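Local coordinates for bile salt hydrolase/transferase (Clostridium perfringens, PDB 2RG2), which hydrolyses the amide bond of glycine- and taurine-conjugated bile salts, releasing free bile acids, and also acts as an amine N-acyltransferase on bile acids, at residues 30-35 and 64-69; 75-80 and 102-107. The protein carries 1 engineered substitution. One frame throughout, in Å; residues are numbered along the deposited sequence.

Contact 1. Residues 30-35 and 64-69; sequences IFIPRN and PTFADG. With EDO (1,2-ethanediol), chain F; EDO (1,2-ethanediol), chain E.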
ATOM      1  N   ILE A  30     -39.510   3.331   9.584  1.00 15.52           N
ATOM      2  CA  ILE A  30     -40.513   3.255  10.646  1.00 15.42           C
ATOM      3  C   ILE A  30     -40.612   4.608  11.326  1.00 16.31           C
ATOM      4  O   ILE A  30     -39.593   5.203  11.705  1.00 15.03           O
ATOM      5  CB  ILE A  30     -40.150   2.190  11.708  1.00 16.03           C
ATOM      6  CG1 ILE A  30     -40.081   0.792  11.085  1.00 16.03           C
ATOM      7  CG2 ILE A  30     -41.166   2.231  12.881  1.00 15.49           C
ATOM      8  CD1 ILE A  30     -39.282  -0.214  11.913  1.00 17.55           C
ATOM      9  N   PHE A  31     -41.850   5.079  11.474  1.00 15.63           N
ATOM     10  CA  PHE A  31     -42.133   6.320  12.172  1.00 16.61           C
ATOM     11  C   PHE A  31     -42.938   6.010  13.432  1.00 16.76           C
ATOM     12  O   PHE A  31     -43.939   5.288  13.362  1.00 16.71           O
ATOM     13  CB  PHE A  31     -42.939   7.275  11.293  1.00 16.97           C
ATOM     14  CG  PHE A  31     -43.550   8.433  12.057  1.00 17.31           C
ATOM     15  CD1 PHE A  31     -42.764   9.488  12.498  1.00 18.78           C
ATOM     16  CD2 PHE A  31     -44.916   8.443  12.359  1.00 18.33           C
ATOM     17  CE1 PHE A  31     -43.324  10.558  13.218  1.00 20.52           C
ATOM     18  CE2 PHE A  31     -45.484   9.505  13.078  1.00 19.83           C
ATOM     19  CZ  PHE A  31     -44.687  10.564  13.509  1.00 20.42           C
ATOM     20  N   ILE A  32     -42.504   6.569  14.563  1.00 16.78           N
ATOM     21  CA  ILE A  32     -43.237   6.443  15.817  1.00 16.25           C
ATOM     22  C   ILE A  32     -43.559   7.847  16.333  1.00 16.72           C
ATOM     23  O   ILE A  32     -42.640   8.650  16.589  1.00 15.57           O
ATOM     24  CB  ILE A  32     -42.434   5.702  16.911  1.00 16.58           C
ATOM     25  CG1 ILE A  32     -41.853   4.385  16.394  1.00 15.79           C
ATOM     26  CG2 ILE A  32     -43.329   5.440  18.146  1.00 17.21           C
ATOM     27  CD1 ILE A  32     -40.747   3.816  17.279  1.00 15.75           C
ATOM     28  N   PRO A  33     -44.863   8.156  16.507  1.00 17.03           N
ATOM     29  CA  PRO A  33     -45.220   9.450  17.087  1.00 17.38           C
ATOM     30  C   PRO A  33     -44.713   9.584  18.534  1.00 17.48           C
ATOM     31  O   PRO A  33     -44.283   8.594  19.133  1.00 18.01           O
ATOM     32  CB  PRO A  33     -46.758   9.477  17.025  1.00 17.59           C
ATOM     33  CG  PRO A  33     -47.189   8.089  16.698  1.00 17.88           C
ATOM     34  CD  PRO A  33     -46.033   7.328  16.145  1.00 17.28           C
ATOM     35  N   ARG A  34     -44.738  10.801  19.078  1.00 18.31           N
ATOM     36  CA  ARG A  34     -44.376  11.001  20.496  1.00 18.91           C
ATOM     37  C   ARG A  34     -45.483  10.487  21.428  1.00 19.58           C
ATOM     38  O   ARG A  34     -46.646  10.371  21.009  1.00 19.13           O
ATOM     39  CB  ARG A  34     -44.051  12.472  20.788  1.00 19.22           C
ATOM     40  CG  ARG A  34     -45.245  13.413  20.810  1.00 20.23           C
ATOM     41  CD  ARG A  34     -44.825  14.806  21.248  1.00 20.00           C
ATOM     42  NE  ARG A  34     -44.081  15.539  20.217  1.00 19.38           N
ATOM     43  CZ  ARG A  34     -44.609  16.391  19.352  1.00 20.62           C
ATOM     44  NH1 ARG A  34     -45.917  16.658  19.347  1.00 23.74           N
ATOM     45  NH2 ARG A  34     -43.821  17.013  18.503  1.00 21.84           N
ATOM     46  N   ASN A  35     -45.113  10.183  22.673  0.50 18.11           N
ATOM     47  CA  ASN A  35     -46.043   9.635  23.667  0.50 18.37           C
ATOM     48  C   ASN A  35     -46.685   8.317  23.218  0.50 19.10           C
ATOM     49  O   ASN A  35     -47.837   8.019  23.546  0.50 18.43           O
ATOM     50  CB  ASN A  35     -47.096  10.689  24.058  0.50 17.88           C
ATOM     51  CG  ASN A  35     -46.468  12.003  24.493  0.50 17.18           C
ATOM     52  OD1 ASN A  35     -46.890  13.082  24.080  0.50 17.28           O
ATOM     53  ND2 ASN A  35     -45.428  11.913  25.302  0.50 17.10           N
ATOM     54  N   PRO A  64     -41.153  -2.073  17.621  1.00 22.73           N
ATOM     55  CA  PRO A  64     -40.162  -1.565  16.665  1.00 21.79           C
ATOM     56  C   PRO A  64     -38.723  -1.684  17.178  1.00 21.33           C
ATOM     57  O   PRO A  64     -38.463  -1.433  18.354  1.00 20.55           O
ATOM     58  CB  PRO A  64     -40.559  -0.091  16.508  1.00 21.73           C
ATOM     59  CG  PRO A  64     -41.161   0.279  17.848  1.00 21.95           C
ATOM     60  CD  PRO A  64     -41.791  -0.991  18.396  1.00 22.50           C
ATOM     61  N   THR A  65     -37.800  -2.076  16.299  1.00 20.67           N
ATOM     62  CA  THR A  65     -36.371  -2.046  16.600  1.00 21.04           C
ATOM     63  C   THR A  65     -35.672  -1.353  15.427  1.00 20.14           C
ATOM     64  O   THR A  65     -36.089  -1.533  14.290  1.00 20.29           O
ATOM     65  CB  THR A  65     -35.795  -3.457  16.846  1.00 21.56           C
ATOM     66  OG1 THR A  65     -34.455  -3.359  17.352  1.00 27.22           O
ATOM     67  CG2 THR A  65     -35.763  -4.276  15.579  1.00 21.47           C
ATOM     68  N   PHE A  66     -34.625  -0.585  15.711  1.00 18.71           N
ATOM     69  CA  PHE A  66     -33.959   0.211  14.670  1.00 16.72           C
ATOM     70  C   PHE A  66     -32.494  -0.146  14.468  1.00 15.76           C
ATOM     71  O   PHE A  66     -31.790  -0.511  15.420  1.00 15.38           O
ATOM     72  CB  PHE A  66     -34.044   1.697  15.008  1.00 16.19           C
ATOM     73  CG  PHE A  66     -35.443   2.256  14.961  1.00 16.45           C
ATOM     74  CD1 PHE A  66     -36.278   2.186  16.088  1.00 16.20           C
ATOM     75  CD2 PHE A  66     -35.906   2.895  13.826  1.00 14.25           C
ATOM     76  CE1 PHE A  66     -37.585   2.729  16.053  1.00 15.69           C
ATOM     77  CE2 PHE A  66     -37.216   3.436  13.779  1.00 13.38           C
ATOM     78  CZ  PHE A  66     -38.039   3.352  14.901  1.00 15.00           C
ATOM     79  N   ALA A  67     -32.050  -0.015  13.215  1.00 14.99           N
ATOM     80  CA  ALA A  67     -30.642  -0.071  12.852  1.00 14.16           C
ATOM     81  C   ALA A  67     -30.037   1.344  12.962  1.00 13.75           C
ATOM     82  O   ALA A  67     -28.908   1.503  13.398  1.00 14.26           O
ATOM     83  CB  ALA A  67     -30.478  -0.606  11.425  1.00 14.91           C
ATOM     84  N   ASP A  68     -30.806   2.359  12.565  1.00 13.35           N
ATOM     85  CA  ASP A  68     -30.368   3.757  12.578  1.00 12.97           C
ATOM     86  C   ASP A  68     -31.581   4.666  12.490  1.00 13.47           C
ATOM     87  O   ASP A  68     -32.599   4.291  11.906  1.00 13.33           O
ATOM     88  CB  ASP A  68     -29.418   4.059  11.409  1.00 12.07           C
ATOM     89  CG  ASP A  68     -30.022   3.716  10.053  1.00 14.82           C
ATOM     90  OD1 ASP A  68     -30.218   2.508   9.772  1.00 13.86           O
ATOM     91  OD2 ASP A  68     -30.245   4.656   9.262  1.00 16.93           O
ATOM     92  N   GLY A  69     -31.489   5.859  13.067  1.00 12.63           N
ATOM     93  CA  GLY A  69     -32.658   6.714  13.137  1.00 12.62           C
ATOM     94  C   GLY A  69     -32.404   8.045  13.803  1.00 12.97           C
ATOM     95  O   GLY A  69     -31.289   8.322  14.292  1.00 12.77           O
TER
HETATM   96  C1  EDO F 334     -31.403  -4.047  12.892  0.50 23.66           C
HETATM   97  O1  EDO F 334     -31.267  -3.386  14.156  0.50 26.80           O
HETATM   98  C2  EDO F 334     -32.884  -4.246  12.593  0.50 23.73           C
HETATM   99  O2  EDO F 334     -33.640  -3.322  13.377  0.50 21.41           O
HETATM  100  C1  EDO E 333     -27.783  -2.903  12.639  0.50 23.70           C
HETATM  101  O1  EDO E 333     -26.488  -2.368  12.364  0.50 25.24           O
HETATM  102  C2  EDO E 333     -28.160  -2.607  14.083  0.50 23.20           C
HETATM  103  O2  EDO E 333     -27.986  -1.214  14.363  0.50 21.27           O
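Ile30 and Ile32 reach across from residues 30-35 to the outer edge of the Phe66 ring, and the joint illustrates how strands that share no hydrogen bond with each other can meet through apolar side chains. The methyl end of Ile32 meets two partners at once. Its CD1 lies in the plane of the ring at the rim, 3.6 Å from Phe66 CE1, and the same methyl meets the pyrrolidine ring of Pro64, with Ile32 CD1 3.6 Å from Pro64 CG. An extended second torsion (chi2 164°) carries that methyl out to both partners. Ile30 attends to the neighbouring ring carbons: its CB is 3.8 Å from Phe66 CE2 and its CG2 is 3.9 Å from Phe66 CZ, the branch carbon and one methyl meeting adjacent ring carbons.

A polar atom joins this edge as well. The carbonyl oxygen Ile30 O sits in the ring plane 3.6 Å from Phe66 CE2, facing the rim and not the pi cloud. Strands 28-32 and 63-66 both pair antiparallel with strand 53-60, yet their short segments run at 119° to each other, with axes 8.9 Å apart at closest approach, consistent with a strongly curled or branched sheet in this Ntn-hydrolase fold. From helix 104-111, Leu106 packs against both Ile32 and Phe66.

No hydrogen bond crosses between the two segments; Ile30 and Ile32 bond instead to Gly55 and Val53 of strand 53-60. Ala67 and Asp68 form a classic beta bulge opposite Met56, where the chain turns a corner. One 1,2-ethanediol, probably from the crystallisation liquor, donates through O2 to Ala67 O at 3.0 Å; another makes a weak bond to Phe66 O. Buried Asp68 is gripped by the hydroxyls of Tyr277, Tyr288 and Ser279.

Contact 2. Residues 75-80 and 102-107; sequences LGCAGL and YNFLLW. With EDO (1,2-ethanediol), chain E.
Leu105 sets its forked end against the backbone of residues 77-79, an example of a helix seated on a strand through one branched side chain. Each methyl has its own place: Leu105 CD1 is 3.6 Å from Cys77 O, while Leu105 CD2 lies 3.6 Å from Gly79 N. The thiol closes in beside the second methyl, with Cys77 SG 3.7 Å from Leu105 CD2. Cys77 points its sulfur at the helix because SG is anti to the backbone N (chi1 -173°). Leu105 itself is turned well off a staggered position (chi1 -138°), which may reflect a constrained fit among these neighbours. Phe104 adds a looser touch, its CE2 4.4 Å from Cys77 SG.

Strand 76-81 thus presents one face to helix 104-111, while Ala78 directs its methyl to the other, near the engineered Leu17, at a position whose natural residue binds deoxycholate. This layering of helix on sheet is consistent with the αββα sandwich of Ntn hydrolases. In the next shell, Trp143 of strand 141-146 packs against both Phe104 and Leu105, its ring plane about 40° from that of Phe104. Trp107 N donates to Asn103 O at 2.8 Å, and Asn103 OD1 is hydrogen-bonded to Tyr63 OH. Near Gly79, 1,2-ethanediol donates through O1 to Gly79 O.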
ATOM      1  N   LEU A  75     -31.642  14.564  17.338  1.00 13.05           N
ATOM      2  CA  LEU A  75     -30.695  13.555  17.788  1.00 12.58           C
ATOM      3  C   LEU A  75     -30.712  12.363  16.828  1.00 12.78           C
ATOM      4  O   LEU A  75     -31.783  11.861  16.483  1.00 13.27           O
ATOM      5  CB  LEU A  75     -31.010  13.095  19.217  1.00 13.20           C
ATOM      6  CG  LEU A  75     -30.056  12.067  19.832  1.00 12.48           C
ATOM      7  CD1 LEU A  75     -28.645  12.673  19.969  1.00 11.05           C
ATOM      8  CD2 LEU A  75     -30.570  11.546  21.193  1.00 12.22           C
ATOM      9  N   GLY A  76     -29.535  11.929  16.402  1.00 11.64           N
ATOM     10  CA  GLY A  76     -29.394  10.724  15.572  1.00 12.11           C
ATOM     11  C   GLY A  76     -28.537   9.653  16.209  1.00 12.58           C
ATOM     12  O   GLY A  76     -27.623   9.951  16.985  1.00 11.97           O
ATOM     13  N   CYS A  77     -28.822   8.396  15.869  1.00 12.77           N
ATOM     14  CA  CYS A  77     -28.076   7.262  16.396  1.00 13.39           C
ATOM     15  C   CYS A  77     -28.003   6.170  15.337  1.00 13.10           C
ATOM     16  O   CYS A  77     -28.960   5.962  14.595  1.00 12.09           O
ATOM     17  CB  CYS A  77     -28.773   6.733  17.657  1.00 13.40           C
ATOM     18  SG  CYS A  77     -27.900   5.470  18.532  1.00 15.03           S
ATOM     19  N   ALA A  78     -26.848   5.517  15.225  1.00 12.90           N
ATOM     20  CA  ALA A  78     -26.721   4.383  14.315  1.00 13.53           C
ATOM     21  C   ALA A  78     -25.925   3.280  14.963  1.00 12.98           C
ATOM     22  O   ALA A  78     -24.942   3.557  15.641  1.00 13.32           O
ATOM     23  CB  ALA A  78     -26.047   4.819  12.978  1.00 13.58           C
ATOM     24  N   GLY A  79     -26.351   2.028  14.764  1.00 13.35           N
ATOM     25  CA  GLY A  79     -25.574   0.875  15.204  1.00 13.50           C
ATOM     26  C   GLY A  79     -24.773   0.273  14.053  1.00 14.89           C
ATOM     27  O   GLY A  79     -25.288   0.129  12.938  1.00 15.44           O
ATOM     28  N   LEU A  80     -23.515  -0.054  14.319  1.00 14.71           N
ATOM     29  CA  LEU A  80     -22.592  -0.614  13.308  1.00 15.62           C
ATOM     30  C   LEU A  80     -21.944  -1.879  13.893  1.00 16.71           C
ATOM     31  O   LEU A  80     -21.778  -1.979  15.104  1.00 16.06           O
ATOM     32  CB  LEU A  80     -21.501   0.420  12.930  1.00 15.19           C
ATOM     33  CG  LEU A  80     -21.913   1.692  12.162  1.00 14.47           C
ATOM     34  CD1 LEU A  80     -22.636   2.700  13.077  1.00 15.50           C
ATOM     35  CD2 LEU A  80     -20.700   2.377  11.526  1.00 14.86           C
ATOM     36  N   TYR A 102     -30.485  -4.950  21.308  1.00 18.61           N
ATOM     37  CA  TYR A 102     -31.424  -4.604  20.229  1.00 18.79           C
ATOM     38  C   TYR A 102     -32.228  -3.332  20.498  1.00 18.26           C
ATOM     39  O   TYR A 102     -32.697  -2.696  19.560  1.00 18.20           O
ATOM     40  CB  TYR A 102     -32.392  -5.768  19.969  1.00 19.74           C
ATOM     41  CG  TYR A 102     -33.381  -5.944  21.092  1.00 20.66           C
ATOM     42  CD1 TYR A 102     -34.598  -5.241  21.091  1.00 22.02           C
ATOM     43  CD2 TYR A 102     -33.099  -6.784  22.166  1.00 21.72           C
ATOM     44  CE1 TYR A 102     -35.500  -5.383  22.130  1.00 22.61           C
ATOM     45  CE2 TYR A 102     -34.000  -6.929  23.217  1.00 20.82           C
ATOM     46  CZ  TYR A 102     -35.188  -6.225  23.187  1.00 21.88           C
ATOM     47  OH  TYR A 102     -36.076  -6.370  24.216  1.00 22.92           O
ATOM     48  N   ASN A 103     -32.389  -2.972  21.773  1.00 17.50           N
ATOM     49  CA  ASN A 103     -33.217  -1.824  22.167  1.00 16.86           C
ATOM     50  C   ASN A 103     -32.443  -0.514  22.317  1.00 16.14           C
ATOM     51  O   ASN A 103     -33.030   0.546  22.544  1.00 15.47           O
ATOM     52  CB  ASN A 103     -33.944  -2.106  23.481  1.00 17.15           C
ATOM     53  CG  ASN A 103     -35.230  -1.321  23.606  1.00 18.10           C
ATOM     54  OD1 ASN A 103     -36.013  -1.225  22.647  1.00 19.57           O
ATOM     55  ND2 ASN A 103     -35.456  -0.733  24.784  1.00 19.28           N
ATOM     56  N   PHE A 104     -31.124  -0.582  22.212  1.00 15.79           N
ATOM     57  CA  PHE A 104     -30.324   0.603  22.478  1.00 15.21           C
ATOM     58  C   PHE A 104     -30.692   1.765  21.564  1.00 14.98           C
ATOM     59  O   PHE A 104     -30.837   2.894  22.028  1.00 14.79           O
ATOM     60  CB  PHE A 104     -28.831   0.277  22.409  1.00 15.68           C
ATOM     61  CG  PHE A 104     -27.956   1.420  22.800  1.00 15.86           C
ATOM     62  CD1 PHE A 104     -27.648   1.641  24.141  1.00 16.72           C
ATOM     63  CD2 PHE A 104     -27.426   2.275  21.838  1.00 15.32           C
ATOM     64  CE1 PHE A 104     -26.816   2.708  24.524  1.00 17.74           C
ATOM     65  CE2 PHE A 104     -26.609   3.353  22.212  1.00 15.73           C
ATOM     66  CZ  PHE A 104     -26.301   3.565  23.548  1.00 17.39           C
ATOM     67  N   LEU A 105     -30.849   1.492  20.270  1.00 14.42           N
ATOM     68  CA  LEU A 105     -31.203   2.529  19.300  1.00 15.20           C
ATOM     69  C   LEU A 105     -32.460   3.262  19.749  1.00 14.75           C
ATOM     70  O   LEU A 105     -32.461   4.488  19.893  1.00 14.05           O
ATOM     71  CB  LEU A 105     -31.427   1.913  17.906  1.00 15.85           C
ATOM     72  CG  LEU A 105     -30.866   2.618  16.656  1.00 16.53           C
ATOM     73  CD1 LEU A 105     -31.355   4.042  16.538  1.00 15.69           C
ATOM     74  CD2 LEU A 105     -29.345   2.564  16.658  1.00 18.68           C
ATOM     75  N   LEU A 106     -33.524   2.505  19.999  1.00 14.61           N
ATOM     76  CA  LEU A 106     -34.781   3.113  20.404  1.00 14.78           C
ATOM     77  C   LEU A 106     -34.666   3.811  21.765  1.00 14.52           C
ATOM     78  O   LEU A 106     -35.240   4.876  21.951  1.00 14.12           O
ATOM     79  CB  LEU A 106     -35.903   2.088  20.450  1.00 15.28           C
ATOM     80  CG  LEU A 106     -37.291   2.625  20.819  1.00 16.54           C
ATOM     81  CD1 LEU A 106     -37.773   3.728  19.883  1.00 17.96           C
ATOM     82  CD2 LEU A 106     -38.271   1.444  20.803  1.00 16.99           C
ATOM     83  N   TRP A 107     -33.918   3.222  22.689  1.00 14.51           N
ATOM     84  CA  TRP A 107     -33.761   3.808  24.023  1.00 15.34           C
ATOM     85  C   TRP A 107     -33.137   5.208  23.931  1.00 15.07           C
ATOM     86  O   TRP A 107     -33.572   6.143  24.613  1.00 15.43           O
ATOM     87  CB  TRP A 107     -32.923   2.885  24.905  1.00 16.55           C
ATOM     88  CG  TRP A 107     -32.562   3.461  26.240  1.00 18.18           C
ATOM     89  CD1 TRP A 107     -33.321   3.430  27.393  1.00 19.97           C
ATOM     90  CD2 TRP A 107     -31.339   4.118  26.578  1.00 19.84           C
ATOM     91  NE1 TRP A 107     -32.636   4.049  28.418  1.00 20.67           N
ATOM     92  CE2 TRP A 107     -31.423   4.487  27.944  1.00 20.14           C
ATOM     93  CE3 TRP A 107     -30.190   4.462  25.854  1.00 18.59           C
ATOM     94  CZ2 TRP A 107     -30.386   5.161  28.604  1.00 18.90           C
ATOM     95  CZ3 TRP A 107     -29.150   5.138  26.512  1.00 19.74           C
ATOM     96  CH2 TRP A 107     -29.267   5.481  27.878  1.00 19.68           C
TER
HETATM   97  C1  EDO E 333     -27.783  -2.903  12.639  0.50 23.70           C
HETATM   98  O1  EDO E 333     -26.488  -2.368  12.364  0.50 25.24           O
HETATM   99  C2  EDO E 333     -28.160  -2.607  14.083  0.50 23.20           C
HETATM  100  O2  EDO E 333     -27.986  -1.214  14.363  0.50 21.27           O

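How the contacts relate
The two contacts lie in series along the chain, with contact 1 complete before contact 2 begins, and their centres are 10 Å apart. Both reach the same curled or branched antiparallel sheet, and helix 104-111 bridges them: Leu105 packs on Phe66 of contact 1 and also serves contact 2. Backbone pairing joins them directly, through probable hydrogen bonds from Cys77 N to Gly69 O and from Gly79 N to Ala67 O, each 2.9 Å long. One 1,2-ethanediol binds at this seam. The helix therefore spans two regions of one sheet, whose strand 76-81 continues to the taurine-binding Asn81.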